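PDB 6GRF: plasmodesmata-located protein 8 from Arabidopsis thaliana, which probably modulates cell-to-cell trafficking through plasmodesmata, with an extracellular region built of two tandem DUF26 (Gnk2-homologous) domains. Local coordinates for residues S78-T83 / E103-R108; Q169-L174 / L204-A209. All coordinates share one frame; numbering follows the deposited sequence. Where two conformers were deposited one is given.

Contact 1. Residues S78-T83 / E103-R108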
ATOM      1  N   SER A  78      -0.976   5.994  14.321  1.00 46.09           N
ATOM      2  CA  SER A  78       0.092   5.530  15.236  1.00 45.34           C
ATOM      3  C   SER A  78      -0.156   4.094  15.708  1.00 44.58           C
ATOM      4  O   SER A  78       0.753   3.273  15.710  1.00 42.51           O
ATOM      5  CB  SER A  78       0.233   6.444  16.417  1.00 49.07           C
ATOM      6  OG  SER A  78       0.670   7.731  16.002  1.00 50.62           O
ATOM      7  N   LYS A  79      -1.390   3.806  16.126  1.00 46.20           N
ATOM      8  CA  LYS A  79      -1.768   2.476  16.592  0.50 47.01           C
ATOM      9  C   LYS A  79      -1.451   1.452  15.495  1.00 44.11           C
ATOM     10  O   LYS A  79      -0.827   0.434  15.752  1.00 43.50           O
ATOM     11  CB  LYS A  79      -3.257   2.435  16.956  0.50 49.97           C
ATOM     12  CG  LYS A  79      -3.582   1.785  18.294  0.50 53.24           C
ATOM     13  CD  LYS A  79      -3.752   2.783  19.421  0.50 56.45           C
ATOM     14  CE  LYS A  79      -4.037   2.119  20.748  0.50 60.07           C
ATOM     15  NZ  LYS A  79      -4.674   3.062  21.692  0.50 64.37           N
ATOM     16  N   CYS A  80      -1.915   1.748  14.273  1.00 42.85           N
ATOM     17  CA  CYS A  80      -1.766   0.879  13.105  1.00 41.41           C
ATOM     18  C   CYS A  80      -0.279   0.655  12.797  1.00 38.48           C
ATOM     19  O   CYS A  80       0.125  -0.444  12.448  1.00 37.37           O
ATOM     20  CB  CYS A  80      -2.448   1.486  11.880  1.00 42.08           C
ATOM     21  SG  CYS A  80      -2.577   0.361  10.462  1.00 42.69           S
ATOM     22  N   ILE A  81       0.509   1.728  12.881  1.00 37.34           N
ATOM     23  CA  ILE A  81       1.922   1.683  12.549  1.00 35.65           C
ATOM     24  C   ILE A  81       2.675   0.881  13.625  1.00 36.52           C
ATOM     25  O   ILE A  81       3.491   0.046  13.288  1.00 36.52           O
ATOM     26  CB  ILE A  81       2.480   3.106  12.336  1.00 35.09           C
ATOM     27  CG1 ILE A  81       1.933   3.723  11.046  1.00 34.17           C
ATOM     28  CG2 ILE A  81       4.007   3.129  12.338  1.00 34.32           C
ATOM     29  CD1 ILE A  81       2.454   3.082   9.776  1.00 32.69           C
ATOM     30  N   GLN A  82       2.354   1.077  14.906  1.00 38.79           N
ATOM     31  CA  GLN A  82       2.977   0.285  15.967  1.00 40.33           C
ATOM     32  C   GLN A  82       2.689  -1.201  15.709  1.00 39.96           C
ATOM     33  O   GLN A  82       3.592  -2.028  15.804  1.00 40.67           O
ATOM     34  CB  GLN A  82       2.509   0.741  17.353  1.00 43.67           C
ATOM     35  CG  GLN A  82       3.148  -0.012  18.518  1.00 46.67           C
ATOM     36  CD  GLN A  82       4.660   0.041  18.502  1.00 46.35           C
ATOM     37  OE1 GLN A  82       5.323  -0.880  18.028  1.00 46.13           O
ATOM     38  NE2 GLN A  82       5.219   1.127  19.011  1.00 47.08           N
ATOM     39  N   THR A  83       1.442  -1.525  15.363  1.00 39.19           N
ATOM     40  CA  THR A  83       1.034  -2.910  15.100  1.00 39.65           C
ATOM     41  C   THR A  83       1.825  -3.463  13.905  1.00 37.47           C
ATOM     42  O   THR A  83       2.232  -4.635  13.872  1.00 38.31           O
ATOM     43  CB  THR A  83      -0.481  -2.997  14.866  1.00 40.43           C
ATOM     44  OG1 THR A  83      -1.137  -2.387  15.976  1.00 42.31           O
ATOM     45  CG2 THR A  83      -0.969  -4.420  14.702  1.00 41.62           C
ATOM     46  N   GLU A 103      -5.201  -3.022   6.780  1.00 37.26           N
ATOM     47  CA  GLU A 103      -6.314  -2.218   6.286  1.00 39.46           C
ATOM     48  C   GLU A 103      -5.988  -0.720   6.413  1.00 37.90           C
ATOM     49  O   GLU A 103      -6.267   0.057   5.509  1.00 38.68           O
ATOM     50  CB  GLU A 103      -7.607  -2.572   7.025  1.00 44.01           C
ATOM     51  CG  GLU A 103      -8.811  -1.754   6.584  1.00 46.72           C
ATOM     52  CD  GLU A 103      -9.039  -1.700   5.079  1.00 49.38           C
ATOM     53  OE1 GLU A 103      -8.978  -2.775   4.422  1.00 52.75           O
ATOM     54  OE2 GLU A 103      -9.260  -0.578   4.558  1.00 52.71           O
ATOM     55  N   GLY A 104      -5.377  -0.326   7.528  1.00 37.16           N
ATOM     56  CA  GLY A 104      -5.167   1.068   7.863  1.00 36.53           C
ATOM     57  C   GLY A 104      -3.829   1.640   7.410  1.00 34.87           C
ATOM     58  O   GLY A 104      -3.665   2.845   7.398  1.00 34.26           O
ATOM     59  N   CYS A 105      -2.840   0.799   7.094  1.00 34.42           N
ATOM     60  CA  CYS A 105      -1.491   1.340   6.881  1.00 32.99           C
ATOM     61  C   CYS A 105      -0.604   0.370   6.104  1.00 31.40           C
ATOM     62  O   CYS A 105      -0.841  -0.831   6.043  1.00 31.20           O
ATOM     63  CB  CYS A 105      -0.829   1.737   8.196  1.00 34.94           C
ATOM     64  SG  CYS A 105      -0.749   0.405   9.423  1.00 38.65           S
ATOM     65  N   PHE A 106       0.422   0.962   5.493  1.00 29.57           N
ATOM     66  CA  PHE A 106       1.388   0.287   4.687  1.00 28.33           C
ATOM     67  C   PHE A 106       2.779   0.657   5.207  1.00 27.86           C
ATOM     68  O   PHE A 106       3.022   1.822   5.507  1.00 27.63           O
ATOM     69  CB  PHE A 106       1.190   0.682   3.227  1.00 27.12           C
ATOM     70  CG  PHE A 106       2.238   0.165   2.278  1.00 27.27           C
ATOM     71  CD1 PHE A 106       2.284  -1.177   1.938  1.00 27.61           C
ATOM     72  CD2 PHE A 106       3.151   1.029   1.693  1.00 27.18           C
ATOM     73  CE1 PHE A 106       3.230  -1.649   1.041  1.00 27.93           C
ATOM     74  CE2 PHE A 106       4.088   0.556   0.791  1.00 27.02           C
ATOM     75  CZ  PHE A 106       4.131  -0.780   0.473  1.00 27.51           C
ATOM     76  N   LEU A 107       3.646  -0.352   5.337  1.00 27.60           N
ATOM     77  CA  LEU A 107       5.024  -0.173   5.789  1.00 27.86           C
ATOM     78  C   LEU A 107       5.957  -0.911   4.832  1.00 27.53           C
ATOM     79  O   LEU A 107       5.693  -2.045   4.482  1.00 27.59           O
ATOM     80  CB  LEU A 107       5.129  -0.742   7.200  1.00 29.08           C
ATOM     81  CG  LEU A 107       6.506  -0.659   7.843  1.00 29.72           C
ATOM     82  CD1 LEU A 107       6.927   0.793   8.032  1.00 29.78           C
ATOM     83  CD2 LEU A 107       6.504  -1.389   9.165  1.00 30.78           C
ATOM     84  N   ARG A 108       7.065  -0.268   4.448  1.00 27.48           N
ATOM     85  CA  ARG A 108       8.005  -0.856   3.495  1.00 27.84           C
ATOM     86  C   ARG A 108       9.435  -0.411   3.819  1.00 28.09           C
ATOM     87  O   ARG A 108       9.681   0.747   4.126  1.00 26.96           O
ATOM     88  CB  ARG A 108       7.662  -0.420   2.069  1.00 27.39           C
ATOM     89  CG  ARG A 108       8.498  -1.085   0.988  1.00 28.26           C
ATOM     90  CD  ARG A 108       8.110  -0.629  -0.409  1.00 27.80           C
ATOM     91  NE  ARG A 108       8.938  -1.250  -1.432  1.00 28.71           N
ATOM     92  CZ  ARG A 108       8.995  -0.859  -2.707  1.00 29.25           C
ATOM     93  NH1 ARG A 108       8.133   0.026  -3.183  1.00 28.85           N
ATOM     94  NH2 ARG A 108       9.936  -1.347  -3.501  1.00 30.41           N
TER
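A disulfide from helix to sheet, one of those that staple the first DUF26 domain, joins Cys80 of helix 74-91 to Cys105 at the start of strand 105-110. The two SG atoms of Cys80 and Cys105 are 2.1 Å apart. The torsion about the S-S bond is -89°, close to the relaxed value for a disulfide. The two ends reach it differently. On the helix, SG of Cys80 stands anti to its own backbone N (chi1 -170°), which carries the sulfur out from the helix to the strand. With SG of Cys105 between its backbone N and carbonyl carbon, the strand sulfur meets the one coming from the helix. Cys80 SG also lies over the backbone just before the strand, 3.5 Å from Gly104 C. In this domain an antiparallel five-stranded sheet carries helices 23-39 and 74-91 on one face. The disulfide fixes the second helix against a central strand of that sheet. The axes of segments 78-83 and 105-108 come within 8.5 Å. They cross at -41°. Beside the bridge, the CD1 methyl of Ile81 packs 3.9 Å from Cys105 CB. The same side chain touches Val35 of helix 23-39 and Tyr66 and Cys68 of strand 62-68. Phe106 points away from helix 74-91, to the other face of the sheet, where its ring approaches the second domain.

Contact 2. Residues Q169-L174 / L204-A209; sequences QCVGDL and LAQCYA
Gln169 and Tyr208 form an antiparallel hydrogen-bonded pair where strands 164-170 and 207-213 meet. Gln169 N gives a bond of 3.0 Å to Tyr208 O, and Tyr208 N returns one of 2.9 Å to Gln169 O. The tyrosine ring lies under the glutamine stem: Gln169 CB sits over one ring face, 3.7 Å from Tyr208 CE1. Cys170 and Cys207 follow as a non-hydrogen-bonded pair, with CA atoms only 4.2 Å apart. Their side chains share one face of the sheet, but the sulfurs bond elsewhere, to Cys179 and Cys182 of helix 176-193. The ladder goes one bond further, from Val171 N to Gln206 O at 2.8 Å. Beyond it, the type I turn from Val171 to Leu174 curls round the Gln206 side chain. This is the tightly packed part. Leu174 CD1 lies 3.6 Å from Gln206 CB, and CG2 of Val171 rests 3.3 Å from Gln206 O. Gln206 NE2 donates to the syn side of Asp173 OD2, 2.7 Å away and 25° out of the carboxylate plane. A bend at chi2 (-90°) turns the Gln206 amide to this carboxylate, with 48° between the planes. The same two atoms also bond to backbone between strands 105-110 and 122-127: NE2 to Lys117 O, OD2 to Gly116 N. The turn is looser at its outer corner, where Gly172 is exposed and makes no contact with 204-209. Helix 176-193 covers the cysteine face of the sheet, while Gln169 and Val171 touch Gln67 and Leu65 of strand 62-68 in the first domain.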
ATOM      1  N   GLN A 169      -5.743   5.068  -3.254  1.00 28.08           N
ATOM      2  CA  GLN A 169      -4.725   5.734  -2.443  1.00 29.95           C
ATOM      3  C   GLN A 169      -3.403   5.611  -3.206  1.00 28.55           C
ATOM      4  O   GLN A 169      -3.074   4.524  -3.679  1.00 27.38           O
ATOM      5  CB  GLN A 169      -4.695   5.085  -1.054  1.00 32.55           C
ATOM      6  CG  GLN A 169      -3.498   5.440  -0.171  1.00 36.70           C
ATOM      7  CD  GLN A 169      -3.812   6.491   0.866  1.00 40.29           C
ATOM      8  OE1 GLN A 169      -3.323   7.621   0.788  1.00 47.62           O
ATOM      9  NE2 GLN A 169      -4.641   6.145   1.835  1.00 40.86           N
ATOM     10  N   CYS A 170      -2.719   6.747  -3.384  1.00 28.71           N
ATOM     11  CA  CYS A 170      -1.312   6.789  -3.817  1.00 29.99           C
ATOM     12  C   CYS A 170      -0.396   6.953  -2.605  1.00 30.26           C
ATOM     13  O   CYS A 170      -0.668   7.784  -1.726  1.00 32.25           O
ATOM     14  CB  CYS A 170      -1.054   7.951  -4.762  1.00 30.75           C
ATOM     15  SG  CYS A 170      -1.636   7.606  -6.437  1.00 33.05           S
ATOM     16  N   VAL A 171       0.711   6.206  -2.596  1.00 30.10           N
ATOM     17  CA  VAL A 171       1.716   6.355  -1.550  1.00 29.85           C
ATOM     18  C   VAL A 171       2.399   7.715  -1.745  1.00 29.56           C
ATOM     19  O   VAL A 171       2.695   8.106  -2.852  1.00 30.40           O
ATOM     20  CB  VAL A 171       2.709   5.181  -1.545  1.00 29.78           C
ATOM     21  CG1 VAL A 171       3.809   5.386  -0.518  1.00 30.73           C
ATOM     22  CG2 VAL A 171       1.995   3.864  -1.290  1.00 29.75           C
ATOM     23  N   GLY A 172       2.666   8.402  -0.633  1.00 29.32           N
ATOM     24  CA  GLY A 172       3.031   9.826  -0.589  1.00 29.59           C
ATOM     25  C   GLY A 172       4.408  10.154  -1.160  1.00 30.05           C
ATOM     26  O   GLY A 172       4.755  11.310  -1.172  1.00 29.78           O
ATOM     27  N   ASP A 173       5.167   9.155  -1.643  1.00 30.23           N
ATOM     28  CA  ASP A 173       6.476   9.375  -2.278  1.00 31.76           C
ATOM     29  C   ASP A 173       6.340   9.664  -3.783  1.00 32.53           C
ATOM     30  O   ASP A 173       7.315  10.030  -4.415  1.00 32.93           O
ATOM     31  CB  ASP A 173       7.447   8.213  -2.014  1.00 32.24           C
ATOM     32  CG  ASP A 173       7.132   6.890  -2.707  1.00 31.59           C
ATOM     33  OD1 ASP A 173       5.947   6.543  -2.789  1.00 31.65           O
ATOM     34  OD2 ASP A 173       8.091   6.195  -3.118  1.00 30.60           O
ATOM     35  N   LEU A 174       5.129   9.556  -4.348  1.00 31.92           N
ATOM     36  CA  LEU A 174       4.910   9.726  -5.789  1.00 32.02           C
ATOM     37  C   LEU A 174       4.577  11.180  -6.127  1.00 32.35           C
ATOM     38  O   LEU A 174       3.853  11.839  -5.414  1.00 32.96           O
ATOM     39  CB  LEU A 174       3.738   8.838  -6.224  1.00 32.37           C
ATOM     40  CG  LEU A 174       3.987   7.335  -6.298  1.00 32.27           C
ATOM     41  CD1 LEU A 174       2.822   6.666  -7.011  1.00 32.13           C
ATOM     42  CD2 LEU A 174       5.293   7.016  -7.012  1.00 33.03           C
ATOM     43  N   LEU A 204      -0.589  -2.205  -6.045  1.00 27.58           N
ATOM     44  CA  LEU A 204       0.681  -2.099  -6.726  1.00 28.31           C
ATOM     45  C   LEU A 204       1.717  -1.582  -5.728  1.00 27.95           C
ATOM     46  O   LEU A 204       1.392  -1.296  -4.589  1.00 27.05           O
ATOM     47  CB  LEU A 204       0.534  -1.158  -7.923  1.00 28.09           C
ATOM     48  CG  LEU A 204      -0.615  -1.489  -8.872  1.00 28.15           C
ATOM     49  CD1 LEU A 204      -0.548  -0.608 -10.104  1.00 28.13           C
ATOM     50  CD2 LEU A 204      -0.600  -2.962  -9.259  1.00 28.71           C
ATOM     51  N   ALA A 205       2.968  -1.478  -6.180  1.00 29.61           N
ATOM     52  CA  ALA A 205       4.082  -1.073  -5.320  1.00 29.88           C
ATOM     53  C   ALA A 205       3.816   0.289  -4.658  1.00 29.27           C
ATOM     54  O   ALA A 205       4.145   0.457  -3.487  1.00 29.30           O
ATOM     55  CB  ALA A 205       5.363  -1.063  -6.118  1.00 31.02           C
ATOM     56  N   GLN A 206       3.209   1.241  -5.382  1.00 29.05           N
ATOM     57  CA  GLN A 206       3.136   2.643  -4.910  1.00 28.80           C
ATOM     58  C   GLN A 206       1.690   3.188  -4.835  1.00 28.49           C
ATOM     59  O   GLN A 206       1.490   4.382  -4.550  1.00 26.94           O
ATOM     60  CB  GLN A 206       3.995   3.510  -5.827  1.00 29.53           C
ATOM     61  CG  GLN A 206       5.485   3.182  -5.779  1.00 30.59           C
ATOM     62  CD  GLN A 206       6.209   3.995  -4.733  1.00 30.82           C
ATOM     63  OE1 GLN A 206       5.748   4.132  -3.604  1.00 31.11           O
ATOM     64  NE2 GLN A 206       7.342   4.567  -5.115  1.00 31.15           N
ATOM     65  N   CYS A 207       0.685   2.334  -5.055  1.00 28.45           N
ATOM     66  CA  CYS A 207      -0.722   2.755  -4.985  1.00 28.41           C
ATOM     67  C   CYS A 207      -1.619   1.525  -4.868  1.00 28.29           C
ATOM     68  O   CYS A 207      -1.154   0.393  -5.040  1.00 28.59           O
ATOM     69  CB  CYS A 207      -1.125   3.577  -6.203  1.00 29.20           C
ATOM     70  SG  CYS A 207      -1.050   2.684  -7.780  1.00 31.51           S
ATOM     71  N   TYR A 208      -2.895   1.764  -4.547  1.00 27.22           N
ATOM     72  CA  TYR A 208      -3.904   0.722  -4.649  1.00 27.95           C
ATOM     73  C   TYR A 208      -5.289   1.327  -4.916  1.00 27.06           C
ATOM     74  O   TYR A 208      -5.519   2.518  -4.771  1.00 26.48           O
ATOM     75  CB  TYR A 208      -3.923  -0.161  -3.402  1.00 27.91           C
ATOM     76  CG  TYR A 208      -4.455   0.467  -2.141  1.00 28.55           C
ATOM     77  CD1 TYR A 208      -3.613   1.087  -1.231  1.00 29.30           C
ATOM     78  CD2 TYR A 208      -5.797   0.382  -1.812  1.00 29.23           C
ATOM     79  CE1 TYR A 208      -4.094   1.616  -0.040  1.00 29.91           C
ATOM     80  CE2 TYR A 208      -6.299   0.919  -0.636  1.00 29.77           C
ATOM     81  CZ  TYR A 208      -5.444   1.535   0.259  1.00 30.39           C
ATOM     82  OH  TYR A 208      -5.935   2.057   1.424  1.00 31.28           O
ATOM     83  N   ALA A 209      -6.205   0.447  -5.303  1.00 28.11           N
ATOM     84  CA  ALA A 209      -7.558   0.793  -5.651  1.00 27.67           C
ATOM     85  C   ALA A 209      -8.451  -0.423  -5.397  1.00 28.61           C
ATOM     86  O   ALA A 209      -8.038  -1.556  -5.653  1.00 27.86           O
ATOM     87  CB  ALA A 209      -7.612   1.236  -7.086  1.00 28.18           C
TER

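From the N terminus, contact 1 comes first. It closes the loop of helix 74-91 and strand 98-102, so that strand 105-110 returns to the helix. In the second domain contact 2 closes a longer loop, from strand 164-170 through helix 176-193 and strand 199-204 to strand 207-213. The two loops follow in series and neither nest nor cross. Contact 1 ties a helix to its sheet; contact 2 pairs two strands within one. Both sheets have the strand order 1-4-5-3-2, and each contact involves the last strand in chain order, which lies mid-sheet. The centres lie about 15 Å apart. The contacts meet across the domain interface, where Phe106 CD2 packs 4.3 Å from Val171 CG2.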